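Local coordinates for protein arabinogalactan endo-1,4-beta-galactosidase (Ignisphaera aggregans, PDB 7OSK) that probably cleaves internal beta-1,4-galactosidic bonds of arabinogalactans, this chain being the calcium-binding family 53 catalytic domain of a longer archaeal protein, at residues 89-94 against 127-132; 132-137 against 185-190. All blocks are in the same frame, centred on the assembly; numbering follows the deposited sequence.

From the N terminus, the chain runs up strand 90-95, returns through helix 114-126 and enters strand 130-135, where contact 1 closes a loop of 32 residues as a beta-alpha-beta unit. Leaving that strand, it passes through helix 158-178 to strand 185-188, and contact 2 closes the next loop, of 47 residues. The two loops follow one another, neither nesting nor crossing, and share strand 130-135, where Leu132 belongs to both contacts. Together they join three consecutive strands of the eight-stranded parallel barrel. Between 89-94 and 132-137 the pairing probably continues, with Leu93 O 2.7 Å from Asp134 N.

Contact 1: residues 89-94 against 127-132; sequences NWIRLR and KGFGVL
Trp90 lies over Gly130 where two parallel strands begin to run together: Gly130 CA sits over the centre of the indole six-membered ring, 3.9 Å from its centroid, a CH-pi contact. Gly130 has no side chain to hold the ring off; a CB there would run into Trp90 CE2. With CG beside the backbone N (chi1 -85°), the indole swings across the neighbouring strand, and CZ3 comes within 4.4 Å of Leu132 CB. Were the indole of Trp90 cut back to an alanine here, Gly130 CA would probably lose the ring that covers it and a gap would open beside Leu132.

Four nearly straight backbone hydrogen bonds fasten the strands: Gly130 N to Asn89 O, Ile91 N to Gly130 O (2.7 Å), Leu132 N to Ile91 O (2.9 Å) and Leu93 N to Leu132 O. Inside the barrel, Arg92 and Leu132 lie side by side, pointing the same way. Arg92 is extended from CG to NE, CG opposite the backbone N (chi1 -180°), and its CD touches Leu132 CD2 at 3.7 Å; that methyl lies at the edge of the guanidinium, in its plane. The buried charge is met by salt bridges to Asp55 and Glu292. Facing the helices, Ile91 CG1 presses obliquely on Phe129 CD2 at 3.6 Å.

Packing is dense from Trp90 on Gly130 up to Leu132 but slackens at the strand entrance: Asn89, partly exposed, points away from 127-132 and turns its amide to the backbone of Phe50 and Arg52. Exposed Gly128, at positive phi, ends helix 114-126 in a Schellman motif. That helix covers Ile91 and Leu93 through Phe120, helix 79-85 meets Ile91 through Leu80, and inside the barrel Phe350 of strand 346-352 touches Trp90, Arg92 and Leu132.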
loop_
_atom_site.group_PDB
_atom_site.type_symbol
_atom_site.label_atom_id
_atom_site.label_comp_id
_atom_site.label_asym_id
_atom_site.label_seq_id
_atom_site.Cartn_x
_atom_site.Cartn_y
_atom_site.Cartn_z
ATOM N N ASN A 89 10.807 -8.545 0.624
ATOM C CA ASN A 89 11.778 -7.864 1.482
ATOM C C ASN A 89 11.237 -6.600 2.145
ATOM O O ASN A 89 11.885 -6.038 3.029
ATOM C CB ASN A 89 13.028 -7.507 0.678
ATOM C CG ASN A 89 12.705 -6.775 -0.607
ATOM O OD1 ASN A 89 11.562 -6.384 -0.838
ATOM N ND2 ASN A 89 13.714 -6.580 -1.447
ATOM N N TRP A 90 10.061 -6.154 1.709
ATOM C CA TRP A 90 9.436 -4.957 2.267
ATOM C C TRP A 90 8.006 -5.226 2.720
ATOM O O TRP A 90 7.312 -6.072 2.155
ATOM C CB TRP A 90 9.439 -3.822 1.243
ATOM C CG TRP A 90 10.704 -3.032 1.220
ATOM C CD1 TRP A 90 11.897 -3.408 0.679
ATOM C CD2 TRP A 90 10.901 -1.717 1.752
ATOM N NE1 TRP A 90 12.828 -2.411 0.847
ATOM C CE2 TRP A 90 12.240 -1.361 1.503
ATOM C CE3 TRP A 90 10.074 -0.807 2.418
ATOM C CZ2 TRP A 90 12.773 -0.135 1.896
ATOM C CZ3 TRP A 90 10.605 0.411 2.808
ATOM C CH2 TRP A 90 11.942 0.736 2.545
ATOM N N ILE A 91 7.584 -4.487 3.743
ATOM C CA ILE A 91 6.236 -4.586 4.289
ATOM C C ILE A 91 5.584 -3.208 4.297
ATOM O O ILE A 91 6.166 -2.238 4.787
ATOM C CB ILE A 91 6.243 -5.159 5.726
ATOM C CG1 ILE A 91 6.942 -6.523 5.767
ATOM C CG2 ILE A 91 4.823 -5.271 6.270
ATOM C CD1 ILE A 91 6.253 -7.608 4.953
ATOM N N ARG A 92 4.374 -3.130 3.752
ATOM C CA ARG A 92 3.609 -1.887 3.744
ATOM C C ARG A 92 2.391 -2.020 4.648
ATOM O O ARG A 92 1.638 -2.986 4.549
ATOM C CB ARG A 92 3.183 -1.526 2.321
ATOM C CG ARG A 92 2.383 -0.238 2.207
ATOM C CD ARG A 92 2.115 0.104 0.748
ATOM N NE ARG A 92 1.361 1.350 0.592
ATOM C CZ ARG A 92 0.041 1.424 0.439
ATOM N NH1 ARG A 92 -0.703 0.325 0.422
ATOM N NH2 ARG A 92 -0.542 2.605 0.302
ATOM N N LEU A 93 2.211 -1.045 5.535
ATOM C CA LEU A 93 1.103 -1.055 6.485
ATOM C C LEU A 93 0.407 0.296 6.524
ATOM O O LEU A 93 1.058 1.333 6.650
ATOM C CB LEU A 93 1.599 -1.416 7.888
ATOM C CG LEU A 93 2.235 -2.794 8.080
ATOM C CD1 LEU A 93 2.874 -2.883 9.453
ATOM C CD2 LEU A 93 1.206 -3.898 7.892
ATOM N N ARG A 94 -0.918 0.280 6.415
ATOM C CA ARG A 94 -1.707 1.493 6.586
ATOM C C ARG A 94 -2.006 1.692 8.066
ATOM O O ARG A 94 -2.050 0.729 8.829
ATOM C CB ARG A 94 -3.009 1.425 5.781
ATOM C CG ARG A 94 -3.918 0.267 6.147
ATOM C CD ARG A 94 -5.246 0.347 5.408
ATOM N NE ARG A 94 -6.071 -0.838 5.635
ATOM C CZ ARG A 94 -5.977 -1.967 4.938
ATOM N NH1 ARG A 94 -5.089 -2.082 3.958
ATOM N NH2 ARG A 94 -6.773 -2.987 5.222
ATOM N N LYS A 127 12.819 -9.020 11.564
ATOM C CA LYS A 127 13.091 -10.113 10.634
ATOM C C LYS A 127 13.737 -9.610 9.337
ATOM O O LYS A 127 13.741 -10.308 8.323
ATOM C CB LYS A 127 11.799 -10.877 10.329
ATOM C CG LYS A 127 11.396 -11.864 11.423
ATOM C CD LYS A 127 10.094 -12.579 11.086
ATOM C CE LYS A 127 9.968 -13.903 11.829
ATOM N NZ LYS A 127 9.985 -13.748 13.308
ATOM N N GLY A 128 14.278 -8.394 9.378
ATOM C CA GLY A 128 15.060 -7.862 8.274
ATOM C C GLY A 128 14.284 -7.060 7.243
ATOM O O GLY A 128 14.885 -6.444 6.364
ATOM N N PHE A 129 12.958 -7.061 7.342
ATOM C CA PHE A 129 12.119 -6.364 6.367
ATOM C C PHE A 129 12.272 -4.847 6.440
ATOM O O PHE A 129 12.612 -4.293 7.489
ATOM C CB PHE A 129 10.644 -6.719 6.572
ATOM C CG PHE A 129 10.299 -8.141 6.237
ATOM C CD1 PHE A 129 10.404 -9.138 7.192
ATOM C CD2 PHE A 129 9.849 -8.476 4.971
ATOM C CE1 PHE A 129 10.075 -10.446 6.886
ATOM C CE2 PHE A 129 9.519 -9.782 4.661
ATOM C CZ PHE A 129 9.630 -10.766 5.620
ATOM N N GLY A 130 12.017 -4.187 5.313
ATOM C CA GLY A 130 11.854 -2.745 5.283
ATOM C C GLY A 130 10.392 -2.417 5.525
ATOM O O GLY A 130 9.519 -3.215 5.183
ATOM N N VAL A 131 10.124 -1.256 6.114
ATOM C CA VAL A 131 8.763 -0.894 6.504
ATOM C C VAL A 131 8.321 0.442 5.907
ATOM O O VAL A 131 8.962 1.473 6.121
ATOM C CB VAL A 131 8.631 -0.821 8.040
ATOM C CG1 VAL A 131 7.219 -0.401 8.445
ATOM C CG2 VAL A 131 8.984 -2.162 8.665
ATOM N N LEU A 132 7.213 0.403 5.167
ATOM C CA LEU A 132 6.550 1.604 4.667
ATOM C C LEU A 132 5.223 1.791 5.392
ATOM O O LEU A 132 4.337 0.942 5.301
ATOM C CB LEU A 132 6.323 1.511 3.152
ATOM C CG LEU A 132 5.334 2.494 2.511
ATOM C CD1 LEU A 132 5.784 3.943 2.668
ATOM C CD2 LEU A 132 5.138 2.153 1.042
#

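Contact 2: residues 132-137 against 185-190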
loop_
_atom_site.group_PDB
_atom_site.type_symbol
_atom_site.label_atom_id
_atom_site.label_comp_id
_atom_site.label_asym_id
_atom_site.label_seq_id
_atom_site.Cartn_x
_atom_site.Cartn_y
_atom_site.Cartn_z
ATOM N N LEU A 132 7.213 0.403 5.167
ATOM C CA LEU A 132 6.550 1.604 4.667
ATOM C C LEU A 132 5.223 1.791 5.392
ATOM O O LEU A 132 4.337 0.942 5.301
ATOM C CB LEU A 132 6.323 1.511 3.152
ATOM C CG LEU A 132 5.334 2.494 2.511
ATOM C CD1 LEU A 132 5.784 3.943 2.668
ATOM C CD2 LEU A 132 5.138 2.153 1.042
ATOM N N ILE A 133 5.090 2.900 6.114
ATOM C CA ILE A 133 3.855 3.193 6.831
ATOM C C ILE A 133 3.031 4.212 6.066
ATOM O O ILE A 133 3.534 5.257 5.649
ATOM C CB ILE A 133 4.126 3.709 8.257
ATOM C CG1 ILE A 133 4.662 2.572 9.131
ATOM C CG2 ILE A 133 2.855 4.302 8.878
ATOM C CD1 ILE A 133 3.692 1.417 9.343
ATOM N N ASP A 134 1.753 3.888 5.909
ATOM C CA ASP A 134 0.820 4.690 5.135
ATOM C C ASP A 134 -0.230 5.325 6.042
ATOM O O ASP A 134 -1.290 4.749 6.281
ATOM C CB ASP A 134 0.162 3.815 4.064
ATOM C CG ASP A 134 -1.004 4.500 3.372
ATOM O OD1 ASP A 134 -0.975 5.737 3.227
ATOM O OD2 ASP A 134 -1.951 3.796 2.966
ATOM N N PHE A 135 0.079 6.509 6.558
ATOM C CA PHE A 135 -0.871 7.254 7.377
ATOM C C PHE A 135 -2.002 7.812 6.519
ATOM O O PHE A 135 -1.825 8.807 5.819
ATOM C CB PHE A 135 -0.171 8.399 8.117
ATOM C CG PHE A 135 0.880 7.946 9.088
ATOM C CD1 PHE A 135 0.527 7.289 10.254
ATOM C CD2 PHE A 135 2.221 8.190 8.842
ATOM C CE1 PHE A 135 1.490 6.877 11.149
ATOM C CE2 PHE A 135 3.189 7.779 9.736
ATOM C CZ PHE A 135 2.822 7.123 10.892
ATOM N N HIS A 136 -3.165 7.173 6.577
ATOM C CA HIS A 136 -4.323 7.634 5.818
ATOM C C HIS A 136 -4.806 8.993 6.319
ATOM O O HIS A 136 -5.497 9.711 5.597
ATOM C CB HIS A 136 -5.461 6.612 5.895
ATOM C CG HIS A 136 -5.241 5.399 5.047
ATOM N ND1 HIS A 136 -6.244 4.819 4.301
ATOM C CD2 HIS A 136 -4.131 4.657 4.825
ATOM C CE1 HIS A 136 -5.761 3.772 3.654
ATOM N NE2 HIS A 136 -4.481 3.652 3.956
ATOM N N TYR A 137 -4.420 9.346 7.543
ATOM C CA TYR A 137 -4.915 10.552 8.201
ATOM C C TYR A 137 -6.441 10.577 8.145
ATOM O O TYR A 137 -7.060 11.583 7.810
ATOM C CB TYR A 137 -4.307 11.806 7.566
ATOM C CG TYR A 137 -2.826 11.942 7.849
ATOM C CD1 TYR A 137 -2.374 12.310 9.112
ATOM C CD2 TYR A 137 -1.882 11.695 6.863
ATOM C CE1 TYR A 137 -1.023 12.428 9.384
ATOM C CE2 TYR A 137 -0.527 11.813 7.125
ATOM C CZ TYR A 137 -0.104 12.180 8.387
ATOM O OH TYR A 137 1.241 12.297 8.649
ATOM N N MET A 185 10.254 4.278 5.300
ATOM C CA MET A 185 9.517 5.198 4.439
ATOM C C MET A 185 8.148 5.531 5.017
ATOM O O MET A 185 7.473 4.671 5.579
ATOM C CB MET A 185 9.358 4.604 3.041
ATOM C CG MET A 185 10.658 4.537 2.278
ATOM S SD MET A 185 10.493 3.995 0.571
ATOM C CE MET A 185 12.171 4.274 0.003
ATOM N N VAL A 186 7.747 6.788 4.868
ATOM C CA VAL A 186 6.436 7.238 5.311
ATOM C C VAL A 186 5.648 7.777 4.124
ATOM O O VAL A 186 6.191 8.456 3.254
ATOM C CB VAL A 186 6.551 8.317 6.408
ATOM C CG1 VAL A 186 5.193 8.966 6.690
ATOM C CG2 VAL A 186 7.123 7.703 7.678
ATOM N N GLN A 187 4.360 7.457 4.105
ATOM C CA GLN A 187 3.473 7.854 3.020
ATOM C C GLN A 187 2.428 8.846 3.522
ATOM O O GLN A 187 1.474 8.478 4.203
ATOM C CB GLN A 187 2.825 6.609 2.410
ATOM C CG GLN A 187 1.590 6.867 1.568
ATOM C CD GLN A 187 1.135 5.654 0.761
ATOM O OE1 GLN A 187 0.020 5.640 0.243
ATOM N NE2 GLN A 187 1.992 4.639 0.644
ATOM N N ILE A 188 2.630 10.112 3.170
ATOM C CA ILE A 188 1.792 11.198 3.665
ATOM C C ILE A 188 0.424 11.166 2.988
ATOM O O ILE A 188 0.225 11.764 1.930
ATOM C CB ILE A 188 2.447 12.584 3.423
ATOM C CG1 ILE A 188 3.915 12.589 3.863
ATOM C CG2 ILE A 188 1.669 13.679 4.144
ATOM C CD1 ILE A 188 4.133 12.316 5.340
ATOM N N GLY A 189 -0.519 10.462 3.607
ATOM C CA GLY A 189 -1.846 10.306 3.042
ATOM C C GLY A 189 -1.887 9.148 2.065
ATOM O O GLY A 189 -0.841 8.705 1.590
ATOM N N ASN A 190 -3.088 8.654 1.765
ATOM C CA ASN A 190 -3.245 7.555 0.814
ATOM C C ASN A 190 -4.000 7.995 -0.430
ATOM O O ASN A 190 -5.171 8.372 -0.355
ATOM C CB ASN A 190 -3.969 6.369 1.454
ATOM C CG ASN A 190 -3.870 5.107 0.611
ATOM O OD1 ASN A 190 -2.798 4.515 0.494
ATOM N ND2 ASN A 190 -4.986 4.695 0.017
HETATM O O HOH W 1 -5.160 9.890 3.175
#
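Leu132 pushes its CD1 methyl into a hollow on strand 185-188, 3.7 Å from Met185 CB and 4.0 Å from Gln187 CB. Beneath this bump the backbones pair in parallel through Ile133 N to Met185 O (3.0 Å) and Gln187 N to Ile133 O (2.8 Å). Phe135 N to Gln187 O and Gly189 N to Phe135 O are weak, bent bonds.

On the side facing helix 158-178, Val186 CG1 meets the edge of the Phe135 ring, 3.8 Å from CD2, while Ile133 CG2 rides over one face toward the rim. Leu173 and Trp168 of the helix border the same group. These are the third and fourth strands of a TIM barrel, the fold of clan GH-A glycosidases, whose active sites lie at the carboxyl ends of the strands. At that end the interior turns polar: the Asp134 carboxylate lies between Gln187 and Asn190, its OD2 2.7 Å from Asn190 OD1 and its plane 42° from the Asn190 amide.

His136 offers a flat floor. Asn190 CB sits over its ring centre, 3.7 Å from the centroid, and the amide stacks on the imidazole with planes only 3° apart. A chi1 of -167° turns the Asn190 amide away from its own backbone N, laying it along the ring, and ND2 is hydrogen-bonded to Ala142 O. Gly189 N lies at the edge of the Tyr137 ring; the positive phi of Gly189 by itself calls for glycine. Ile188 CG2 adds a methyl 4.1 Å from Tyr137 CE2. Tyr137 OH is tied to Thr169 OG1, and one water bridges His136 O to Asn190 N.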